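Local coordinates for protein 4-hydroxy-tetrahydrodipicolinate synthase (Methylacidiphilum fumariolicum SolV, PDB 6T3T) that probably condenses pyruvate with (S)-aspartate-beta-semialdehyde to 4-hydroxy-tetrahydrodipicolinate, a step of lysine biosynthesis, working as a homotetramer built as a dimer of dimers, at residues I10-H15 and P49-E54; E25-H30 and A207-P212; V40-T45 and I57-L62; P252-L257 and T263-R268. All blocks are in the same frame, centred on the assembly; numbering follows the deposited sequence.

Interaction 1: residues I10-H15 and P49-E54; sequences IISPFH and PTLSYE
Phe-14 and Leu-51 meet at the mouth of a TIM barrel, where the loop that follows strand 5-9 faces the loop leading into helix 53-67. The leucine does not lie over the aromatic face: its CD2 methyl comes up to the ring edge, in the ring plane, with CD2 3.6 Å from CZ and 3.8 Å from CE1 of Phe-14. Phe-14 places its CG beside its own backbone N and anti to the carbonyl carbon (chi1 -62°), which sends the ring across toward the other loop. One face of the ring is taken by the carbonyl oxygen of Ser-12, 3.6 Å above its centre, and Arg-268 makes a cation-pi contact with the same ring. The same CD2 methyl of Leu-51 also grazes the hydroxyl of Ser-12, with no bond between them; that OG is hydrogen-bonded to the backbone oxygen of Gly-46. Only 113 Å² is buried here, and no hydrogen bond crosses. Where the 49-54 loop turns into helix 53-67, Ser-52 holds the N-cap position, and its OG accepts a hydrogen bond from the backbone N of Glu-55.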
loop_
_atom_site.group_PDB
_atom_site.type_symbol
_atom_site.label_atom_id
_atom_site.label_comp_id
_atom_site.label_asym_id
_atom_site.label_seq_id
_atom_site.Cartn_x
_atom_site.Cartn_y
_atom_site.Cartn_z
ATOM N N ILE A 10 -19.246 22.258 4.945
ATOM C CA ILE A 10 -19.402 22.869 6.256
ATOM C C ILE A 10 -19.503 21.804 7.332
ATOM O O ILE A 10 -20.069 20.720 7.117
ATOM C CB ILE A 10 -20.642 23.784 6.290
ATOM C CG1 ILE A 10 -21.893 23.006 5.837
ATOM C CG2 ILE A 10 -20.417 24.988 5.449
ATOM C CD1 ILE A 10 -23.142 23.616 6.385
ATOM N N ILE A 11 -18.969 22.135 8.515
ATOM C CA ILE A 11 -19.277 21.361 9.727
ATOM C C ILE A 11 -20.790 21.408 9.999
ATOM O O ILE A 11 -21.499 22.308 9.550
ATOM C CB ILE A 11 -18.497 21.916 10.930
ATOM C CG1 ILE A 11 -18.826 23.396 11.137
ATOM C CG2 ILE A 11 -16.979 21.797 10.735
ATOM C CD1 ILE A 11 -18.635 23.878 12.577
ATOM N N SER A 12 -21.276 20.447 10.783
ATOM C CA SER A 12 -22.624 20.522 11.330
ATOM C C SER A 12 -22.441 21.033 12.750
ATOM O O SER A 12 -21.965 20.280 13.613
ATOM C CB SER A 12 -23.336 19.163 11.333
ATOM O OG SER A 12 -23.623 18.724 10.031
ATOM N N PRO A 13 -22.736 22.304 13.041
ATOM C CA PRO A 13 -22.492 22.805 14.399
ATOM C C PRO A 13 -23.491 22.195 15.369
ATOM O O PRO A 13 -24.680 22.086 15.067
ATOM C CB PRO A 13 -22.652 24.326 14.266
ATOM C CG PRO A 13 -23.437 24.540 13.036
ATOM C CD PRO A 13 -23.102 23.388 12.112
ATOM N N PHE A 14 -22.974 21.692 16.491
ATOM C CA PHE A 14 -23.797 21.106 17.535
ATOM C C PHE A 14 -23.704 21.927 18.808
ATOM O O PHE A 14 -22.615 22.371 19.195
ATOM C CB PHE A 14 -23.349 19.680 17.860
ATOM C CG PHE A 14 -23.461 18.732 16.721
ATOM C CD1 PHE A 14 -24.558 18.758 15.880
ATOM C CD2 PHE A 14 -22.460 17.792 16.493
ATOM C CE1 PHE A 14 -24.657 17.845 14.842
ATOM C CE2 PHE A 14 -22.555 16.896 15.452
ATOM C CZ PHE A 14 -23.654 16.928 14.622
ATOM N N HIS A 15 -24.825 22.001 19.519
ATOM C CA HIS A 15 -24.868 22.622 20.834
ATOM C C HIS A 15 -25.866 21.849 21.678
ATOM O O HIS A 15 -27.068 21.842 21.371
ATOM C CB HIS A 15 -25.268 24.091 20.721
ATOM C CG HIS A 15 -25.311 24.804 22.030
ATOM N ND1 HIS A 15 -24.192 24.992 22.811
ATOM C CD2 HIS A 15 -26.333 25.404 22.684
ATOM C CE1 HIS A 15 -24.523 25.667 23.898
ATOM N NE2 HIS A 15 -25.818 25.923 23.847
ATOM N N PRO A 49 -22.474 10.484 9.151
ATOM C CA PRO A 49 -22.782 9.181 9.792
ATOM C C PRO A 49 -23.529 9.277 11.113
ATOM O O PRO A 49 -24.253 8.337 11.467
ATOM C CB PRO A 49 -21.399 8.547 9.994
ATOM C CG PRO A 49 -20.542 9.152 8.943
ATOM C CD PRO A 49 -21.034 10.590 8.829
ATOM N N THR A 50 -23.339 10.345 11.890
ATOM C CA THR A 50 -23.907 10.406 13.228
ATOM C C THR A 50 -25.093 11.345 13.337
ATOM O O THR A 50 -25.542 11.612 14.453
ATOM C CB THR A 50 -22.839 10.786 14.260
ATOM O OG1 THR A 50 -22.250 12.051 13.925
ATOM C CG2 THR A 50 -21.748 9.728 14.308
ATOM N N LEU A 51 -25.586 11.883 12.225
ATOM C CA LEU A 51 -26.857 12.604 12.210
ATOM C C LEU A 51 -27.996 11.601 12.050
ATOM O O LEU A 51 -27.869 10.639 11.290
ATOM C CB LEU A 51 -26.920 13.611 11.060
ATOM C CG LEU A 51 -25.760 14.559 10.781
ATOM C CD1 LEU A 51 -26.025 15.260 9.472
ATOM C CD2 LEU A 51 -25.576 15.557 11.904
ATOM N N SER A 52 -29.110 11.838 12.745
ATOM C CA SER A 52 -30.316 11.083 12.438
ATOM C C SER A 52 -30.828 11.473 11.046
ATOM O O SER A 52 -30.410 12.480 10.459
ATOM C CB SER A 52 -31.405 11.353 13.464
ATOM O OG SER A 52 -31.911 12.665 13.273
ATOM N N TYR A 53 -31.769 10.691 10.518
ATOM C CA TYR A 53 -32.312 11.024 9.199
ATOM C C TYR A 53 -32.907 12.432 9.186
ATOM O O TYR A 53 -32.669 13.240 8.279
ATOM C CB TYR A 53 -33.369 9.976 8.803
ATOM C CG TYR A 53 -34.098 10.314 7.520
ATOM C CD1 TYR A 53 -33.595 9.920 6.298
ATOM C CD2 TYR A 53 -35.272 11.063 7.539
ATOM C CE1 TYR A 53 -34.236 10.259 5.125
ATOM C CE2 TYR A 53 -35.921 11.407 6.377
ATOM C CZ TYR A 53 -35.396 10.998 5.170
ATOM O OH TYR A 53 -36.032 11.323 3.997
ATOM N N GLU A 54 -33.722 12.723 10.181
ATOM C CA GLU A 54 -34.384 14.021 10.327
ATOM C C GLU A 54 -33.410 15.143 10.670
ATOM O O GLU A 54 -33.602 16.275 10.221
ATOM C CB GLU A 54 -35.565 13.723 11.222
ATOM C CG GLU A 54 -35.891 12.565 10.235
ATOM C CD GLU A 54 -36.577 11.294 10.623
ATOM O OE1 GLU A 54 -35.899 10.671 11.511
ATOM O OE2 GLU A 54 -37.559 10.843 9.939
#

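Interaction 2: residues E25-H30 and A207-P212; sequences ERLLEH and ASNLFP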
loop_
_atom_site.group_PDB
_atom_site.type_symbol
_atom_site.label_atom_id
_atom_site.label_comp_id
_atom_site.label_asym_id
_atom_site.label_seq_id
_atom_site.Cartn_x
_atom_site.Cartn_y
_atom_site.Cartn_z
ATOM N N GLU A 25 -26.067 29.723 11.155
ATOM C CA GLU A 25 -26.326 30.985 10.484
ATOM C C GLU A 25 -25.061 31.829 10.421
ATOM O O GLU A 25 -24.750 32.423 9.387
ATOM C CB GLU A 25 -27.448 31.745 11.194
ATOM C CG GLU A 25 -28.787 31.045 11.147
ATOM C CD GLU A 25 -29.803 31.583 12.164
ATOM O OE1 GLU A 25 -29.504 32.572 12.875
ATOM O OE2 GLU A 25 -30.903 30.994 12.261
ATOM N N ARG A 26 -24.341 31.943 11.537
ATOM C CA ARG A 26 -23.154 32.790 11.498
ATOM C C ARG A 26 -22.132 32.241 10.518
ATOM O O ARG A 26 -21.497 33.007 9.787
ATOM C CB ARG A 26 -22.520 32.975 12.877
ATOM C CG ARG A 26 -21.539 34.185 12.830
ATOM C CD ARG A 26 -21.016 34.709 14.188
ATOM N NE ARG A 26 -22.054 35.250 15.081
ATOM C CZ ARG A 26 -22.769 36.358 14.856
ATOM N NH1 ARG A 26 -22.596 37.070 13.744
ATOM N NH2 ARG A 26 -23.677 36.750 15.749
ATOM N N LEU A 27 -21.927 30.921 10.522
ATOM C CA LEU A 27 -20.942 30.318 9.626
ATOM C C LEU A 27 -21.341 30.514 8.168
ATOM O O LEU A 27 -20.496 30.832 7.316
ATOM C CB LEU A 27 -20.753 28.842 9.984
ATOM C CG LEU A 27 -19.851 27.903 9.184
ATOM C CD1 LEU A 27 -18.365 27.917 9.622
ATOM C CD2 LEU A 27 -20.419 26.495 9.302
ATOM N N LEU A 28 -22.634 30.329 7.862
ATOM C CA LEU A 28 -23.098 30.481 6.490
ATOM C C LEU A 28 -22.931 31.919 6.008
ATOM O O LEU A 28 -22.491 32.152 4.881
ATOM C CB LEU A 28 -24.545 30.004 6.386
ATOM C CG LEU A 28 -24.651 28.482 6.429
ATOM C CD1 LEU A 28 -26.106 28.004 6.502
ATOM C CD2 LEU A 28 -23.958 27.928 5.205
ATOM N N GLU A 29 -23.260 32.898 6.853
ATOM C CA GLU A 29 -23.073 34.296 6.470
ATOM C C GLU A 29 -21.604 34.617 6.231
ATOM O O GLU A 29 -21.271 35.360 5.304
ATOM C CB GLU A 29 -23.655 35.223 7.531
ATOM C CG GLU A 29 -25.181 35.112 7.678
ATOM C CD GLU A 29 -25.965 35.539 6.419
ATOM O OE1 GLU A 29 -25.408 36.228 5.527
ATOM O OE2 GLU A 29 -27.168 35.203 6.339
ATOM N N HIS A 30 -20.711 34.103 7.078
ATOM C CA HIS A 30 -19.284 34.357 6.869
ATOM C C HIS A 30 -18.828 33.792 5.524
ATOM O O HIS A 30 -17.996 34.403 4.843
ATOM C CB HIS A 30 -18.467 33.777 8.042
ATOM C CG HIS A 30 -17.049 34.279 8.108
ATOM N ND1 HIS A 30 -16.729 35.623 8.178
ATOM C CD2 HIS A 30 -15.864 33.613 8.122
ATOM C CE1 HIS A 30 -15.415 35.761 8.221
ATOM N NE2 HIS A 30 -14.866 34.560 8.176
ATOM N N ALA A 207 -10.661 23.730 4.473
ATOM C CA ALA A 207 -9.992 24.893 5.054
ATOM C C ALA A 207 -10.837 26.154 4.935
ATOM O O ALA A 207 -10.730 27.039 5.784
ATOM C CB ALA A 207 -8.644 25.141 4.373
ATOM N N SER A 208 -11.679 26.243 3.893
ATOM C CA SER A 208 -12.494 27.424 3.661
ATOM C C SER A 208 -13.507 27.674 4.772
ATOM O O SER A 208 -14.063 28.772 4.817
ATOM C CB SER A 208 -13.216 27.302 2.319
ATOM O OG SER A 208 -14.033 26.139 2.259
ATOM N N ASN A 209 -13.757 26.681 5.639
ATOM C CA ASN A 209 -14.549 26.874 6.853
ATOM C C ASN A 209 -13.947 27.953 7.730
ATOM O O ASN A 209 -14.667 28.704 8.408
ATOM C CB ASN A 209 -14.608 25.581 7.661
ATOM C CG ASN A 209 -15.695 24.654 7.218
ATOM O OD1 ASN A 209 -16.882 24.904 7.450
ATOM N ND2 ASN A 209 -15.299 23.551 6.573
ATOM N N LEU A 210 -12.620 27.996 7.768
ATOM C CA LEU A 210 -11.853 28.898 8.598
ATOM C C LEU A 210 -11.424 30.137 7.843
ATOM O O LEU A 210 -11.564 31.250 8.361
ATOM C CB LEU A 210 -10.611 28.183 9.133
ATOM C CG LEU A 210 -10.801 27.084 10.182
ATOM C CD1 LEU A 210 -9.513 26.268 10.275
ATOM C CD2 LEU A 210 -11.193 27.668 11.580
ATOM N N PHE A 211 -10.943 29.955 6.610
ATOM C CA PHE A 211 -10.358 31.029 5.805
ATOM C C PHE A 211 -11.011 31.018 4.428
ATOM O O PHE A 211 -10.367 30.687 3.422
ATOM C CB PHE A 211 -8.838 30.882 5.718
ATOM C CG PHE A 211 -8.159 30.924 7.054
ATOM C CD1 PHE A 211 -7.999 32.128 7.725
ATOM C CD2 PHE A 211 -7.702 29.752 7.655
ATOM C CE1 PHE A 211 -7.375 32.182 8.976
ATOM C CE2 PHE A 211 -7.090 29.783 8.927
ATOM C CZ PHE A 211 -6.918 31.017 9.582
ATOM N N PRO A 212 -12.297 31.384 4.352
ATOM C CA PRO A 212 -13.000 31.357 3.052
ATOM C C PRO A 212 -12.391 32.267 1.995
ATOM O O PRO A 212 -12.194 31.839 0.859
ATOM C CB PRO A 212 -14.435 31.797 3.427
ATOM C CG PRO A 212 -14.287 32.552 4.694
ATOM C CD PRO A 212 -13.175 31.841 5.447
#
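Leu-27 and Asn-209 supply the first of two van der Waals contacts between helix 21-32 and the turn after strand 202-205. The CD1 methyl of Leu-27 lies 4.0 Å from OD1 of Asn-209 and equally far from that residue's backbone O, so an apolar branch rests against two oxygens. Leu-27 reaches them with CG anti to the backbone N (chi1 176°). In the second contact His-30 and Pro-212 meet at about a right angle: CD2 of the imidazole is 3.9 Å from the pyrrolidine-ring carbon CG of Pro-212, and NE2 of His-30 stands only slightly farther from the same carbon.

Polar bonds do not cross between the segments, but they fix the shape of the 207-212 turn. Backbone O of Ala-207 accepts from both Leu-210 N and Phe-211 N, winding 207-211 into a tight turn. The amide of Asn-209 is held by its nitrogen, ND2 donating to backbone O of Ala-9 and of Val-206, whereas its OD1 is buried without a hydrogen-bonding partner. From Ser-208, the backbone O is bonded to Gln-31 NE2, a polar tie back to helix 21-32.

Helix 21-32 follows the first barrel strand and 207-212 follows the eighth, so this is packing across the closing seam of an (α/β)8 TIM barrel.

Interaction 3: residues V40-T45 and I57-L62; sequences VPVGTT and IELVRL. With SO4 (sulfate ion), chain E.
The guanidinium of Arg-61 has the carboxylate of Glu-58 at its edge, nearly in plane, and backbone O of Ile-57 off toward the rim of one face. NH2 of Arg-61 donates to OE1 of Glu-58 at 2.7 Å, a nearly straight hydrogen bond (165°) within an i-to-i+3 salt bridge. On another side of this helix, Val-42 from the 40-45 loop packs against two residues: its CG1 presses on CB of Leu-59 at 3.4 Å, tighter than usual for carbons, and its CG2 meets CG2 of Val-60 at 3.6 Å, the two valines crossing at about a right angle. With chi1 -55°, CG2 of Val-42 sits between its backbone N and carbonyl carbon, a rotation that turns CG1 to Leu-59 and CG2 to Val-60. This is the second β-to-α connection of the TIM barrel, strand 38-40 to helix 53-67. Beyond Val-42 the loop grips a sulfate, probably from the crystallisation liquor, where pyruvate is predicted to bind at Thr-45. Thr-45 N reaches sulfate O1 at 2.6 Å (166°), joined by its OG1. Thr-44, a predicted proton-relay residue, donates its N-H to sulfate O3; its OG1 is hydrogen-bonded to Tyr-107 OH of the second subunit.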
loop_
_atom_site.group_PDB
_atom_site.type_symbol
_atom_site.label_atom_id
_atom_site.label_comp_id
_atom_site.label_asym_id
_atom_site.label_seq_id
_atom_site.Cartn_x
_atom_site.Cartn_y
_atom_site.Cartn_z
ATOM N N VAL A 40 -21.527 22.743 0.632
ATOM C CA VAL A 40 -21.846 21.319 0.688
ATOM C C VAL A 40 -22.230 20.974 2.122
ATOM O O VAL A 40 -21.354 20.728 2.956
ATOM C CB VAL A 40 -20.671 20.459 0.225
ATOM C CG1 VAL A 40 -20.986 19.007 0.463
ATOM C CG2 VAL A 40 -20.374 20.724 -1.219
ATOM N N PRO A 41 -23.507 20.979 2.466
ATOM C CA PRO A 41 -23.900 20.586 3.818
ATOM C C PRO A 41 -23.959 19.077 3.939
ATOM O O PRO A 41 -24.188 18.369 2.958
ATOM C CB PRO A 41 -25.289 21.216 3.978
ATOM C CG PRO A 41 -25.855 21.177 2.563
ATOM C CD PRO A 41 -24.669 21.276 1.606
ATOM N N VAL A 42 -23.745 18.603 5.167
ATOM C CA VAL A 42 -23.883 17.210 5.604
ATOM C C VAL A 42 -23.148 16.211 4.716
ATOM O O VAL A 42 -23.702 15.168 4.334
ATOM C CB VAL A 42 -25.378 16.827 5.762
ATOM C CG1 VAL A 42 -26.049 17.798 6.705
ATOM C CG2 VAL A 42 -26.147 16.781 4.433
ATOM N N GLY A 43 -21.877 16.492 4.442
ATOM C CA GLY A 43 -20.935 15.500 3.950
ATOM C C GLY A 43 -20.159 14.903 5.108
ATOM O O GLY A 43 -20.630 14.896 6.245
ATOM N N THR A 44 -18.934 14.427 4.820
ATOM C CA THR A 44 -18.061 13.899 5.880
ATOM C C THR A 44 -17.746 14.972 6.910
ATOM O O THR A 44 -17.785 14.735 8.128
ATOM C CB THR A 44 -16.730 13.393 5.304
ATOM O OG1 THR A 44 -16.921 12.799 4.018
ATOM C CG2 THR A 44 -16.119 12.384 6.218
ATOM N N THR A 45 -17.395 16.158 6.426
ATOM C CA THR A 45 -17.060 17.260 7.313
ATOM C C THR A 45 -18.244 17.613 8.201
ATOM O O THR A 45 -18.046 18.047 9.342
ATOM C CB THR A 45 -16.559 18.459 6.487
ATOM O OG1 THR A 45 -15.609 17.993 5.505
ATOM C CG2 THR A 45 -15.835 19.496 7.402
ATOM N N ILE A 57 -32.041 15.807 7.179
ATOM C CA ILE A 57 -32.964 16.608 6.392
ATOM C C ILE A 57 -32.980 18.039 6.901
ATOM O O ILE A 57 -32.968 18.985 6.110
ATOM C CB ILE A 57 -34.375 15.981 6.429
ATOM C CG1 ILE A 57 -34.336 14.560 5.867
ATOM C CG2 ILE A 57 -35.356 16.830 5.640
ATOM C CD1 ILE A 57 -33.576 14.449 4.585
ATOM N N GLU A 58 -32.961 18.223 8.225
ATOM C CA GLU A 58 -33.059 19.564 8.804
ATOM C C GLU A 58 -31.832 20.429 8.511
ATOM O O GLU A 58 -31.966 21.639 8.292
ATOM C CB GLU A 58 -33.279 19.478 10.312
ATOM C CG GLU A 58 -33.623 20.817 10.944
ATOM C CD GLU A 58 -34.944 21.400 10.419
ATOM O OE1 GLU A 58 -35.803 20.631 9.918
ATOM O OE2 GLU A 58 -35.124 22.632 10.517
ATOM N N LEU A 59 -30.634 19.854 8.539
ATOM C CA LEU A 59 -29.447 20.651 8.229
ATOM C C LEU A 59 -29.491 21.136 6.791
ATOM O O LEU A 59 -29.173 22.303 6.509
ATOM C CB LEU A 59 -28.175 19.832 8.470
ATOM C CG LEU A 59 -27.524 19.931 9.855
ATOM C CD1 LEU A 59 -26.735 18.672 10.156
ATOM C CD2 LEU A 59 -26.615 21.175 9.982
ATOM N N VAL A 60 -29.965 20.282 5.876
ATOM C CA VAL A 60 -30.058 20.709 4.486
ATOM C C VAL A 60 -31.119 21.788 4.329
ATOM O O VAL A 60 -30.912 22.786 3.625
ATOM C CB VAL A 60 -30.336 19.508 3.575
ATOM C CG1 VAL A 60 -30.563 19.984 2.113
ATOM C CG2 VAL A 60 -29.186 18.559 3.678
ATOM N N ARG A 61 -32.243 21.635 5.022
ATOM C CA ARG A 61 -33.304 22.631 4.940
ATOM C C ARG A 61 -32.856 23.961 5.527
ATOM O O ARG A 61 -33.120 25.021 4.947
ATOM C CB ARG A 61 -34.567 22.132 5.644
ATOM C CG ARG A 61 -35.813 22.932 5.290
ATOM C CD ARG A 61 -37.042 22.096 5.557
ATOM N NE ARG A 61 -36.784 21.220 6.686
ATOM C CZ ARG A 61 -37.220 19.965 6.781
ATOM N NH1 ARG A 61 -37.918 19.418 5.784
ATOM N NH2 ARG A 61 -36.918 19.257 7.865
ATOM N N LEU A 62 -32.215 23.924 6.701
ATOM C CA LEU A 62 -31.743 25.154 7.328
ATOM C C LEU A 62 -30.752 25.879 6.441
ATOM O O LEU A 62 -30.806 27.106 6.312
ATOM C CB LEU A 62 -31.072 24.844 8.657
ATOM C CG LEU A 62 -32.014 24.573 9.805
ATOM C CD1 LEU A 62 -31.232 23.850 10.899
ATOM C CD2 LEU A 62 -32.613 25.886 10.292
HETATM S S SO4 E . -17.100 16.158 2.648
HETATM O O1 SO4 E . -17.472 16.867 3.876
HETATM O O2 SO4 E . -17.813 16.657 1.480
HETATM O O3 SO4 E . -17.506 14.760 2.751
HETATM O O4 SO4 E . -15.667 16.327 2.459
#

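Interaction 4: residues P252-L257 and T263-R268; sequences PVKTAL and TDLELR
Lys-254 leaves helix 251-259 toward the loop that follows it, and its side chain is the thread through the contact. From CB, directed at residues 263-268, the chain runs to CG, which lies 4.1 Å from CD1 of Leu-265 and near the CG2 methyl of Thr-263. CD comes next, 3.4 Å from Glu-266 O and 3.7 Å from CD2 of Leu-267, the lysine and leucine side chains running antiparallel alongside one another. The chain is extended through its first two torsions and bends at chi3 (-90°), a turn that carries CE past the same Glu-266 oxygen and brings NZ round to it. There NZ donates to the carbonyl O of Glu-266 over 2.9 Å, close to the line of the C=O bond (168°). The same ammonium group forms a salt bridge with Glu-47 and a hydrogen bond with Ser-12 O, so three oxygens surround the buried charge. Cut back to an alanine, this position would probably leave Glu-47 without its cationic mate and the carbonyl oxygens of Glu-266 and Ser-12 without this donor, while opening a gap beside Leu-267.

Two neighbours on the helix extend the packing. OG1 of Thr-255, itself bonded to Val-251 O, touches CD2 of Leu-265 at 3.6 Å, and CB of Leu-257 meets CG2 of Thr-263 at 3.7 Å. Leu-265 centres an inverse gamma turn, which bends the loop beside the helix. In all, the segment that follows the helix folds back against it, and the lysine ties that segment to loops at the mouth of the TIM barrel.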
loop_
_atom_site.group_PDB
_atom_site.type_symbol
_atom_site.label_atom_id
_atom_site.label_comp_id
_atom_site.label_asym_id
_atom_site.label_seq_id
_atom_site.Cartn_x
_atom_site.Cartn_y
_atom_site.Cartn_z
ATOM N N PRO A 252 -10.099 18.173 13.457
ATOM C CA PRO A 252 -9.275 19.405 13.483
ATOM C C PRO A 252 -10.043 20.657 13.089
ATOM O O PRO A 252 -9.943 21.670 13.790
ATOM C CB PRO A 252 -8.129 19.092 12.507
ATOM C CG PRO A 252 -8.074 17.594 12.453
ATOM C CD PRO A 252 -9.528 17.174 12.525
ATOM N N VAL A 253 -10.804 20.633 11.989
ATOM C CA VAL A 253 -11.476 21.865 11.583
ATOM C C VAL A 253 -12.540 22.264 12.604
ATOM O O VAL A 253 -12.710 23.446 12.906
ATOM C CB VAL A 253 -12.052 21.768 10.156
ATOM C CG1 VAL A 253 -13.305 20.870 10.070
ATOM C CG2 VAL A 253 -12.374 23.160 9.658
ATOM N N LYS A 254 -13.243 21.301 13.192
ATOM C CA LYS A 254 -14.217 21.708 14.202
ATOM C C LYS A 254 -13.508 22.182 15.474
ATOM O O LYS A 254 -13.969 23.118 16.131
ATOM C CB LYS A 254 -15.209 20.574 14.503
ATOM C CG LYS A 254 -16.262 20.964 15.556
ATOM C CD LYS A 254 -17.317 19.891 15.757
ATOM C CE LYS A 254 -18.498 20.065 14.823
ATOM N NZ LYS A 254 -19.618 19.193 15.317
ATOM N N THR A 255 -12.385 21.553 15.827
ATOM C CA THR A 255 -11.563 22.035 16.937
ATOM C C THR A 255 -11.059 23.455 16.687
ATOM O O THR A 255 -11.022 24.286 17.606
ATOM C CB THR A 255 -10.386 21.084 17.168
ATOM O OG1 THR A 255 -10.893 19.800 17.560
ATOM C CG2 THR A 255 -9.491 21.611 18.265
ATOM N N ALA A 256 -10.634 23.743 15.457
ATOM C CA ALA A 256 -10.156 25.087 15.148
ATOM C C ALA A 256 -11.275 26.113 15.288
ATOM O O ALA A 256 -11.102 27.145 15.940
ATOM C CB ALA A 256 -9.564 25.116 13.736
ATOM N N LEU A 257 -12.456 25.819 14.724
ATOM C CA LEU A 257 -13.569 26.762 14.811
ATOM C C LEU A 257 -13.999 26.970 16.260
ATOM O O LEU A 257 -14.377 28.083 16.650
ATOM C CB LEU A 257 -14.749 26.287 13.959
ATOM C CG LEU A 257 -14.562 26.412 12.439
ATOM C CD1 LEU A 257 -15.498 25.471 11.730
ATOM C CD2 LEU A 257 -14.703 27.894 11.914
ATOM N N THR A 263 -18.081 27.667 17.304
ATOM C CA THR A 263 -18.957 26.526 17.480
ATOM C C THR A 263 -18.535 25.849 18.779
ATOM O O THR A 263 -17.485 26.167 19.340
ATOM C CB THR A 263 -18.898 25.588 16.256
ATOM O OG1 THR A 263 -19.894 24.559 16.375
ATOM C CG2 THR A 263 -17.512 24.964 16.117
ATOM N N ASP A 264 -19.406 24.991 19.309
ATOM C CA ASP A 264 -19.017 24.113 20.406
ATOM C C ASP A 264 -18.154 22.970 19.891
ATOM O O ASP A 264 -18.427 22.392 18.836
ATOM C CB ASP A 264 -20.240 23.520 21.102
ATOM C CG ASP A 264 -21.036 24.549 21.831
ATOM O OD1 ASP A 264 -20.643 25.732 21.795
ATOM O OD2 ASP A 264 -22.041 24.167 22.454
ATOM N N LEU A 265 -17.124 22.620 20.656
ATOM C CA LEU A 265 -16.364 21.420 20.327
ATOM C C LEU A 265 -17.180 20.236 20.840
ATOM O O LEU A 265 -16.925 19.666 21.902
ATOM C CB LEU A 265 -14.960 21.451 20.906
ATOM C CG LEU A 265 -14.150 20.209 20.524
ATOM C CD1 LEU A 265 -14.483 19.779 19.103
ATOM C CD2 LEU A 265 -12.686 20.504 20.650
ATOM N N GLU A 266 -18.259 19.970 20.124
ATOM C CA GLU A 266 -19.104 18.804 20.338
ATOM C C GLU A 266 -18.950 17.883 19.137
ATOM O O GLU A 266 -19.320 18.247 18.018
ATOM C CB GLU A 266 -20.561 19.200 20.515
ATOM C CG GLU A 266 -21.278 18.411 21.559
ATOM C CD GLU A 266 -22.638 18.976 21.852
ATOM O OE1 GLU A 266 -22.731 19.753 22.812
ATOM O OE2 GLU A 266 -23.613 18.603 21.166
ATOM N N LEU A 267 -18.372 16.718 19.367
ATOM C CA LEU A 267 -18.240 15.685 18.359
ATOM C C LEU A 267 -19.089 14.488 18.765
ATOM O O LEU A 267 -19.167 14.140 19.951
ATOM C CB LEU A 267 -16.777 15.280 18.189
ATOM C CG LEU A 267 -15.886 16.404 17.689
ATOM C CD1 LEU A 267 -14.437 16.232 18.154
ATOM C CD2 LEU A 267 -15.972 16.455 16.184
ATOM N N ARG A 268 -19.700 13.849 17.791
ATOM C CA ARG A 268 -20.469 12.643 18.065
ATOM C C ARG A 268 -19.601 11.409 17.863
ATOM O O ARG A 268 -18.928 11.274 16.831
ATOM C CB ARG A 268 -21.698 12.599 17.167
ATOM C CG ARG A 268 -22.681 13.703 17.529
ATOM C CD ARG A 268 -23.884 13.793 16.562
ATOM N NE ARG A 268 -24.895 14.676 17.135
ATOM C CZ ARG A 268 -26.154 14.768 16.717
ATOM N NH1 ARG A 268 -26.605 14.026 15.703
ATOM N NH2 ARG A 268 -26.970 15.604 17.336
#

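How the interactions relate
Packing and hydrogen bonds join the four contacts to one another around Thr-45. Interactions 1 and 3 are closest, their centres 7 Å apart: both use helix 53-67, and Leu-59 CD1 of interaction 3 touches Leu-51 CD1 of interaction 1 at 3.6 Å. Interaction 4 joins interaction 1 through a hydrogen bond from Arg-268 NH1 to Thr-50 O (2.9 Å), and interaction 2 through packing of Leu-257 CD2 on Leu-210 CD2, 3.5 Å apart. Thr-45, predicted to bind pyruvate and here holding sulfate, is the common neighbour: the side chains of Asn-209, Lys-254 and Ser-12 lie about 4, 7 and 8 Å from its own. Interactions 2 and 4 thus flank the pocket that interaction 3 lines.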